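Local structure of Non-ribosomal peptide synthetase (Methanobrevibacter ruminantium, 6VTJ) at residues S323-G328 against E474-R479; M363-Y368 against D468-D473; S62-D67 against T435-I440. The protein probably carries a peptide on a phosphopantetheine-bearing carrier domain and releases it reductively through an adjoining reductase domain with a Rossmann-type nucleotide-binding fold. All coordinates share one frame; numbering follows the deposited sequence.

Interaction 1. Residues S323-G328 against E474-R479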
# COMPACT_ATOMS: atom_id res chain seq x y z
N SER A 323 6.45 5.10 10.67
CA SER A 323 6.07 5.92 11.81
C SER A 323 6.63 7.33 11.71
O SER A 323 7.66 7.58 11.08
CB SER A 323 6.58 5.27 13.10
OG SER A 323 6.37 3.88 13.04
N ARG A 324 5.93 8.25 12.39
CA ARG A 324 6.33 9.66 12.41
C ARG A 324 7.79 9.80 12.81
O ARG A 324 8.28 9.12 13.72
CB ARG A 324 5.47 10.47 13.38
CG ARG A 324 4.06 10.70 12.90
CD ARG A 324 3.42 11.89 13.56
NE ARG A 324 3.15 11.70 14.99
CZ ARG A 324 1.93 11.54 15.51
NH1 ARG A 324 0.87 11.53 14.72
NH2 ARG A 324 1.77 11.38 16.83
N TYR A 325 8.48 10.70 12.11
CA TYR A 325 9.84 11.06 12.49
C TYR A 325 9.89 11.72 13.86
O TYR A 325 10.81 11.46 14.65
CB TYR A 325 10.43 11.99 11.43
CG TYR A 325 11.87 12.35 11.70
CD1 TYR A 325 12.88 11.40 11.54
CD2 TYR A 325 12.23 13.62 12.12
CE1 TYR A 325 14.22 11.72 11.79
CE2 TYR A 325 13.57 13.96 12.37
CZ TYR A 325 14.55 13.01 12.20
OH TYR A 325 15.87 13.34 12.43
N SER A 326 8.88 12.54 14.17
CA SER A 326 8.95 13.36 15.37
C SER A 326 8.89 12.51 16.63
O SER A 326 9.69 12.68 17.54
CB SER A 326 7.82 14.40 15.38
OG SER A 326 6.54 13.78 15.28
N ASP A 327 7.95 11.56 16.68
CA ASP A 327 7.70 10.84 17.93
C ASP A 327 7.51 9.34 17.77
O ASP A 327 7.15 8.68 18.75
CB ASP A 327 6.45 11.42 18.62
CG ASP A 327 5.20 11.37 17.73
OD1 ASP A 327 5.21 10.73 16.64
OD2 ASP A 327 4.19 12.00 18.14
N GLY A 328 7.68 8.79 16.56
CA GLY A 328 7.63 7.34 16.38
C GLY A 328 6.25 6.74 16.32
O GLY A 328 6.13 5.50 16.34
N GLU A 474 19.52 5.50 13.77
CA GLU A 474 19.23 4.62 14.90
C GLU A 474 18.24 5.25 15.87
O GLU A 474 17.28 4.60 16.30
CB GLU A 474 20.52 4.24 15.64
CG GLU A 474 20.27 3.11 16.66
CD GLU A 474 21.53 2.48 17.26
OE1 GLU A 474 22.12 3.05 18.21
OE2 GLU A 474 21.90 1.38 16.79
N GLU A 475 18.43 6.54 16.18
CA GLU A 475 17.50 7.23 17.06
C GLU A 475 16.08 7.16 16.51
O GLU A 475 15.13 6.83 17.24
CB GLU A 475 17.94 8.69 17.27
CG GLU A 475 19.35 8.84 17.91
CD GLU A 475 20.44 9.27 16.90
OE1 GLU A 475 21.05 10.35 17.12
OE2 GLU A 475 20.69 8.54 15.90
N TYR A 476 15.90 7.45 15.22
CA TYR A 476 14.56 7.35 14.67
C TYR A 476 14.03 5.93 14.82
O TYR A 476 12.91 5.72 15.29
CB TYR A 476 14.53 7.79 13.20
CG TYR A 476 13.29 7.32 12.51
CD1 TYR A 476 12.06 7.90 12.78
CD2 TYR A 476 13.34 6.27 11.60
CE1 TYR A 476 10.93 7.46 12.15
CE2 TYR A 476 12.22 5.84 10.95
CZ TYR A 476 11.01 6.43 11.24
OH TYR A 476 9.88 5.99 10.60
N LEU A 477 14.87 4.94 14.48
CA LEU A 477 14.43 3.56 14.59
C LEU A 477 14.08 3.23 16.04
O LEU A 477 13.10 2.54 16.31
CB LEU A 477 15.48 2.60 14.02
CG LEU A 477 15.68 2.65 12.49
CD1 LEU A 477 16.81 1.73 12.05
CD2 LEU A 477 14.37 2.32 11.72
N LYS A 478 14.83 3.79 17.00
CA LYS A 478 14.49 3.50 18.39
C LYS A 478 13.15 4.12 18.74
O LYS A 478 12.30 3.45 19.37
CB LYS A 478 15.59 3.99 19.33
CG LYS A 478 16.83 3.14 19.28
CD LYS A 478 17.94 3.73 20.13
CE LYS A 478 19.22 2.93 19.96
NZ LYS A 478 20.42 3.65 20.50
N ARG A 479 12.91 5.37 18.31
CA ARG A 479 11.59 5.96 18.49
C ARG A 479 10.53 5.03 17.95
O ARG A 479 9.55 4.70 18.64
CB ARG A 479 11.51 7.34 17.81
CG ARG A 479 12.38 8.43 18.44
CD ARG A 479 11.88 9.82 18.11
NE ARG A 479 12.15 10.21 16.73
CZ ARG A 479 13.36 10.47 16.24
NH1 ARG A 479 14.43 10.39 17.02
NH2 ARG A 479 13.51 10.82 14.97
O HOH W 1 16.42 10.89 14.43
O HOH W 2 8.47 6.50 20.43

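Interaction 2. Residues M363-Y368 against D468-D473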
# COMPACT_ATOMS: atom_id res chain seq x y z
N MET A 363 12.44 4.20 4.48
CA MET A 363 11.59 4.43 5.65
C MET A 363 10.98 5.81 5.46
O MET A 363 11.53 6.83 5.86
CB MET A 363 12.37 4.29 6.94
CG MET A 363 13.12 2.96 7.03
SD MET A 363 12.06 1.56 7.44
CE MET A 363 11.68 1.93 9.16
N SER A 364 9.82 5.82 4.82
CA SER A 364 9.14 7.07 4.48
C SER A 364 8.28 7.48 5.67
O SER A 364 7.14 7.04 5.81
CB SER A 364 8.32 6.89 3.21
OG SER A 364 9.17 6.61 2.10
N GLN A 365 8.84 8.33 6.54
CA GLN A 365 8.16 8.77 7.75
C GLN A 365 6.88 9.53 7.40
O GLN A 365 6.92 10.50 6.64
CB GLN A 365 9.10 9.64 8.58
CG GLN A 365 10.48 8.98 8.89
CD GLN A 365 11.58 9.40 7.91
OE1 GLN A 365 11.32 9.91 6.82
NE2 GLN A 365 12.84 9.21 8.32
N ILE A 366 5.76 9.10 8.00
CA ILE A 366 4.43 9.50 7.53
C ILE A 366 4.23 11.02 7.61
O ILE A 366 3.49 11.60 6.78
CB ILE A 366 3.34 8.74 8.33
CG1 ILE A 366 1.97 8.84 7.65
CG2 ILE A 366 3.22 9.31 9.71
CD1 ILE A 366 1.86 8.18 6.31
N ASP A 367 4.86 11.69 8.58
CA ASP A 367 4.70 13.14 8.64
C ASP A 367 5.44 13.80 7.48
O ASP A 367 4.95 14.76 6.88
CB ASP A 367 5.16 13.71 10.00
CG ASP A 367 6.45 13.09 10.55
OD1 ASP A 367 6.97 12.09 10.01
OD2 ASP A 367 6.94 13.59 11.59
N TYR A 368 6.58 13.24 7.09
CA TYR A 368 7.27 13.77 5.93
C TYR A 368 6.64 13.32 4.62
O TYR A 368 6.67 14.09 3.65
CB TYR A 368 8.76 13.42 6.02
CG TYR A 368 9.45 14.39 6.95
CD1 TYR A 368 9.32 14.26 8.33
CD2 TYR A 368 10.20 15.45 6.46
CE1 TYR A 368 9.92 15.15 9.18
CE2 TYR A 368 10.81 16.36 7.31
CZ TYR A 368 10.67 16.20 8.66
OH TYR A 368 11.27 17.10 9.50
N ASP A 468 13.92 18.12 2.22
CA ASP A 468 14.87 17.01 2.21
C ASP A 468 14.33 15.91 3.12
O ASP A 468 13.66 16.19 4.12
CB ASP A 468 16.27 17.44 2.69
CG ASP A 468 17.11 18.12 1.61
OD1 ASP A 468 16.59 18.40 0.53
OD2 ASP A 468 18.32 18.38 1.84
N TRP A 469 14.63 14.64 2.78
CA TRP A 469 14.12 13.58 3.66
C TRP A 469 15.03 13.43 4.89
O TRP A 469 16.26 13.43 4.75
CB TRP A 469 14.04 12.25 2.93
CG TRP A 469 12.87 12.12 1.96
CD1 TRP A 469 12.90 12.38 0.61
CD2 TRP A 469 11.54 11.70 2.26
NE1 TRP A 469 11.66 12.14 0.07
CE2 TRP A 469 10.81 11.70 1.06
CE3 TRP A 469 10.89 11.29 3.44
CZ2 TRP A 469 9.46 11.34 1.01
CZ3 TRP A 469 9.55 10.94 3.38
CH2 TRP A 469 8.86 10.96 2.17
N PRO A 470 14.47 13.27 6.09
CA PRO A 470 15.32 12.99 7.25
C PRO A 470 15.79 11.55 7.24
O PRO A 470 15.03 10.63 6.91
CB PRO A 470 14.40 13.25 8.45
CG PRO A 470 13.05 13.03 7.95
CD PRO A 470 13.05 13.38 6.46
N GLU A 471 17.03 11.35 7.65
CA GLU A 471 17.59 10.01 7.68
C GLU A 471 16.88 9.15 8.72
O GLU A 471 16.55 9.61 9.81
CB GLU A 471 19.08 10.08 8.01
CG GLU A 471 19.88 10.73 6.91
CD GLU A 471 21.18 10.00 6.62
OE1 GLU A 471 21.28 9.40 5.52
OE2 GLU A 471 22.08 10.04 7.50
N ALA A 472 16.63 7.90 8.36
CA ALA A 472 16.11 6.92 9.31
C ALA A 472 17.28 6.34 10.09
O ALA A 472 17.67 5.18 9.93
CB ALA A 472 15.31 5.83 8.60
N ASP A 473 17.88 7.19 10.94
CA ASP A 473 19.00 6.78 11.77
C ASP A 473 18.53 5.94 12.97
O ASP A 473 17.33 5.72 13.19
CB ASP A 473 19.79 8.00 12.24
CG ASP A 473 18.92 9.05 12.92
OD1 ASP A 473 17.82 8.72 13.40
OD2 ASP A 473 19.34 10.22 12.96

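Interaction 3. Residues S62-D67 against T435-I440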
# COMPACT_ATOMS: atom_id res chain seq x y z
N SER A 62 4.72 -27.71 -1.24
CA SER A 62 5.31 -26.43 -1.64
C SER A 62 4.18 -25.50 -2.05
O SER A 62 3.60 -25.65 -3.13
CB SER A 62 6.34 -26.61 -2.75
OG SER A 62 7.56 -27.11 -2.22
N VAL A 63 3.84 -24.56 -1.17
CA VAL A 63 2.79 -23.59 -1.42
C VAL A 63 3.25 -22.25 -0.87
O VAL A 63 4.13 -22.17 -0.01
CB VAL A 63 1.43 -23.94 -0.77
CG1 VAL A 63 0.68 -24.93 -1.61
CG2 VAL A 63 1.61 -24.44 0.66
N ARG A 64 2.62 -21.19 -1.36
CA ARG A 64 2.81 -19.88 -0.77
C ARG A 64 1.45 -19.23 -0.59
O ARG A 64 0.42 -19.74 -1.06
CB ARG A 64 3.75 -19.01 -1.62
CG ARG A 64 3.24 -18.72 -3.01
CD ARG A 64 4.13 -17.71 -3.73
NE ARG A 64 5.37 -18.30 -4.22
CZ ARG A 64 6.58 -17.93 -3.82
NH1 ARG A 64 6.72 -16.95 -2.94
NH2 ARG A 64 7.66 -18.52 -4.32
N TYR A 65 1.47 -18.09 0.10
CA TYR A 65 0.25 -17.42 0.54
C TYR A 65 -0.71 -17.12 -0.61
O TYR A 65 -1.92 -17.28 -0.47
CB TYR A 65 0.65 -16.15 1.28
CG TYR A 65 -0.42 -15.48 2.11
CD1 TYR A 65 -1.18 -16.18 3.03
CD2 TYR A 65 -0.63 -14.11 2.00
CE1 TYR A 65 -2.14 -15.54 3.80
CE2 TYR A 65 -1.58 -13.46 2.77
CZ TYR A 65 -2.33 -14.17 3.67
OH TYR A 65 -3.28 -13.49 4.41
N ASP A 66 -0.20 -16.64 -1.76
CA ASP A 66 -1.14 -16.25 -2.82
C ASP A 66 -1.85 -17.46 -3.43
O ASP A 66 -2.89 -17.29 -4.07
CB ASP A 66 -0.44 -15.43 -3.91
CG ASP A 66 0.61 -16.22 -4.70
OD1 ASP A 66 0.32 -17.34 -5.19
OD2 ASP A 66 1.73 -15.70 -4.86
N ASP A 67 -1.29 -18.66 -3.24
CA ASP A 67 -1.90 -19.88 -3.76
C ASP A 67 -3.32 -20.06 -3.23
O ASP A 67 -4.21 -20.49 -3.97
CB ASP A 67 -1.04 -21.09 -3.42
CG ASP A 67 0.18 -21.20 -4.29
OD1 ASP A 67 0.12 -20.69 -5.43
OD2 ASP A 67 1.19 -21.82 -3.86
N THR A 435 2.67 -14.27 5.36
CA THR A 435 1.63 -13.42 4.78
C THR A 435 2.22 -12.44 3.79
O THR A 435 1.46 -11.79 3.05
CB THR A 435 0.83 -12.66 5.85
OG1 THR A 435 1.70 -11.83 6.61
CG2 THR A 435 0.08 -13.62 6.78
N ALA A 436 3.54 -12.34 3.74
CA ALA A 436 4.27 -11.58 2.73
C ALA A 436 4.62 -12.42 1.51
O ALA A 436 5.51 -12.03 0.75
CB ALA A 436 5.53 -10.99 3.35
N ASP A 437 3.97 -13.58 1.34
CA ASP A 437 4.15 -14.47 0.19
C ASP A 437 5.55 -15.09 0.13
O ASP A 437 6.01 -15.47 -0.95
CB ASP A 437 3.84 -13.75 -1.12
CG ASP A 437 3.01 -14.58 -2.08
OD1 ASP A 437 2.48 -15.65 -1.69
OD2 ASP A 437 2.88 -14.15 -3.25
N PHE A 438 6.22 -15.21 1.28
CA PHE A 438 7.53 -15.83 1.33
C PHE A 438 7.44 -17.31 0.96
O PHE A 438 6.42 -17.97 1.18
CB PHE A 438 8.13 -15.65 2.73
CG PHE A 438 9.43 -16.38 2.99
CD1 PHE A 438 9.44 -17.74 3.33
CD2 PHE A 438 10.64 -15.69 2.99
CE1 PHE A 438 10.65 -18.41 3.59
CE2 PHE A 438 11.83 -16.34 3.25
CZ PHE A 438 11.84 -17.70 3.55
N SER A 439 8.50 -17.81 0.36
CA SER A 439 8.75 -19.23 0.20
C SER A 439 10.25 -19.43 0.32
O SER A 439 11.03 -18.65 -0.23
CB SER A 439 8.26 -19.77 -1.15
OG SER A 439 9.06 -20.86 -1.57
N ILE A 440 10.65 -20.48 1.05
CA ILE A 440 12.07 -20.73 1.26
C ILE A 440 12.82 -20.86 -0.06
O ILE A 440 14.03 -20.63 -0.11
CB ILE A 440 12.25 -21.98 2.14
CG1 ILE A 440 13.62 -21.97 2.82
CG2 ILE A 440 12.05 -23.24 1.33
CD1 ILE A 440 13.77 -20.88 3.85
O HOH W 3 5.79 -20.80 1.50
O HOH W 4 3.63 -17.57 1.50

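Interaction 1. Residues S323-G328 against E474-R479
The loop Ser323-Gly328, which follows strand 313-322 of the Rossmann-type sheet, runs beside the start of helix 474-485, closing from 6.4 Å between the CA atoms of Tyr325 and Tyr476 to 4.7 Å between those of Gly328 and Arg479. Tyr476 reaches the loop with its ring end: OH donates to Ser323 O at 2.8 Å, and the carbonyl oxygens of Ser323 and Arg324 both lie at the ring's edge, near its plane. Arg479, bent at chi3 (-74°), turns its NE/NH2 edge to Tyr325 O, and both nitrogens reach that oxygen at 2.8 Å; both bonds are far from straight because two N-H groups converge on one oxygen. NH2 also hangs over the Tyr325 ring, 3.4 Å from CE1. The guanidinium stands almost upright on that ring (planes 89° apart), a cation-pi contact with Arg479 CZ 4.8 Å from the ring centroid. The two tyrosine rings are nearly parallel but slid apart, meeting at Tyr325 CD1 and Tyr476 CD1, 3.8 Å apart. One water links Arg479 NH2 to Tyr325 OH; another donates to the backbone oxygens of Asp327 and Arg479. Within the loop, Arg324 holds Asp327 through NE and NH2, one to each carboxylate oxygen. One arginine thus binds both the carbonyl and the ring of Tyr325, while the phenol of Tyr476 fixes the loop's beginning, tying it to helix 474-485.

Interaction 2. Residues M363-Y368 against D468-D473
Pro470 lies over one face of the Tyr368 ring, with Asp367 OD1 at the ring's edge, in its plane. The proline's CG sits almost exactly above the ring centre, 3.8 Å from the centroid, in a CH-pi contact, and CD comes within 3.5 Å of Tyr368 CD2. The neighbouring indole of Trp469 receives Gln365 OE1 at its edge, 3.7 Å from CE3, while the amide and indole planes differ only slightly in tilt. Tyr368 CB packs obliquely against the same ring at 3.7 Å from Trp469 CZ3, and Phe467 meets the indole edge-to-face. Gln365 CG is set beside the backbone N, opposite the carbonyl carbon, and a turn at chi2 (96°) swings the amide toward the 468-473 loop. There NE2 donates to Pro470 O at 3.0 Å with a fairly straight N-H (160°); the oxygen lies in the amide plane of Gln365, but the donor stands 46° out of the proline's carbonyl plane. Pro470 O also accepts from Asn390 ND2, which reaches Gln365 OE1 only weakly. Farther along, Met363 CB touches Ala472 CB at 3.7 Å. Ala472 centres an inverse gamma turn, and Asp473 after it is the N-cap of helix 474-485, bonding Tyr476 N through OD1. The contact therefore fastens this loop to the end of strand 360-365 and the start of helix 366-376 by ring, proline and methyl packing, with the side-chain amides of Gln365 and Asn390 both donating to Pro470 O.

Interaction 3. Residues S62-D67 against T435-I440
Asp66 N donates to Asp437 OD1 at 2.9 Å, along a moderately straight N-H (153°) that meets the oxygen from above the carboxylate plane. Tyr65 N also lies near that oxygen but at a poor angle, and gives its hydrogen to a water that in turn donates to Phe438 O. A second water donates to both Val63 O and Phe438 O, so two waters serve this one carbonyl. The side chains of Asp66 and Asp437 cross at about a right angle, with Asp66 OD2 and Asp437 OD2 2.5 Å apart; so short a separation of two acid oxygens suggests that one of the groups is protonated. Arg64 CG sits between the backbone N and the carbonyl carbon (chi1 62°), which lays the chain across Asp437, Arg64 CD 3.3 Å from Asp437 OD1. Arg64 NH1 makes a weak, strongly bent bond to Asp437 O, and Ser439 CB covers one guanidinium face, 3.5 Å from Arg64 NH2. Thr435 CA rests over a face of the Tyr65 ring in a CH-pi contact, 3.8 Å from the centroid; the ring's OH bonds to Ser46 O, and both Tyr65 and Thr435 touch the 4'-phosphopantetheine. Asp437 has a positive phi (66°) as the C-prime residue of a Schellman motif; the residue that closes helix 431-435 also accepts from the backbone N of Asp66. The contact joins the carrier to the C-terminal part of the reductase: Tyr65 and Thr435 pack on helix 46-58 through Ala49 and Ser50, Val63 packs on helices 46-58 and 74-82, and Phe438 lies against Phe418 of helix 415-423.

In the fold
Interactions 1 and 2 are neighbours, their centres 9 Å apart, and Asp367 connects them: its OD1 lies 2.9 Å from Tyr325 N, a probable hydrogen bond. Their second segments follow one another directly along the chain, 468-473 leading into helix 474-485. Both lie within the reductase: 323-328 follows strand 313-322, and 363-368 takes in the end of strand 360-365, its parallel neighbour in the Rossmann-type sheet. Interaction 3 belongs to the carrier-reductase interface, its centre about 31 Å from that of interaction 1 and about 30 Å from that of interaction 2. The phosphopantetheine is about 4 Å from the Tyr65 side chain, against about 12 Å from those of Ser323 and Met363.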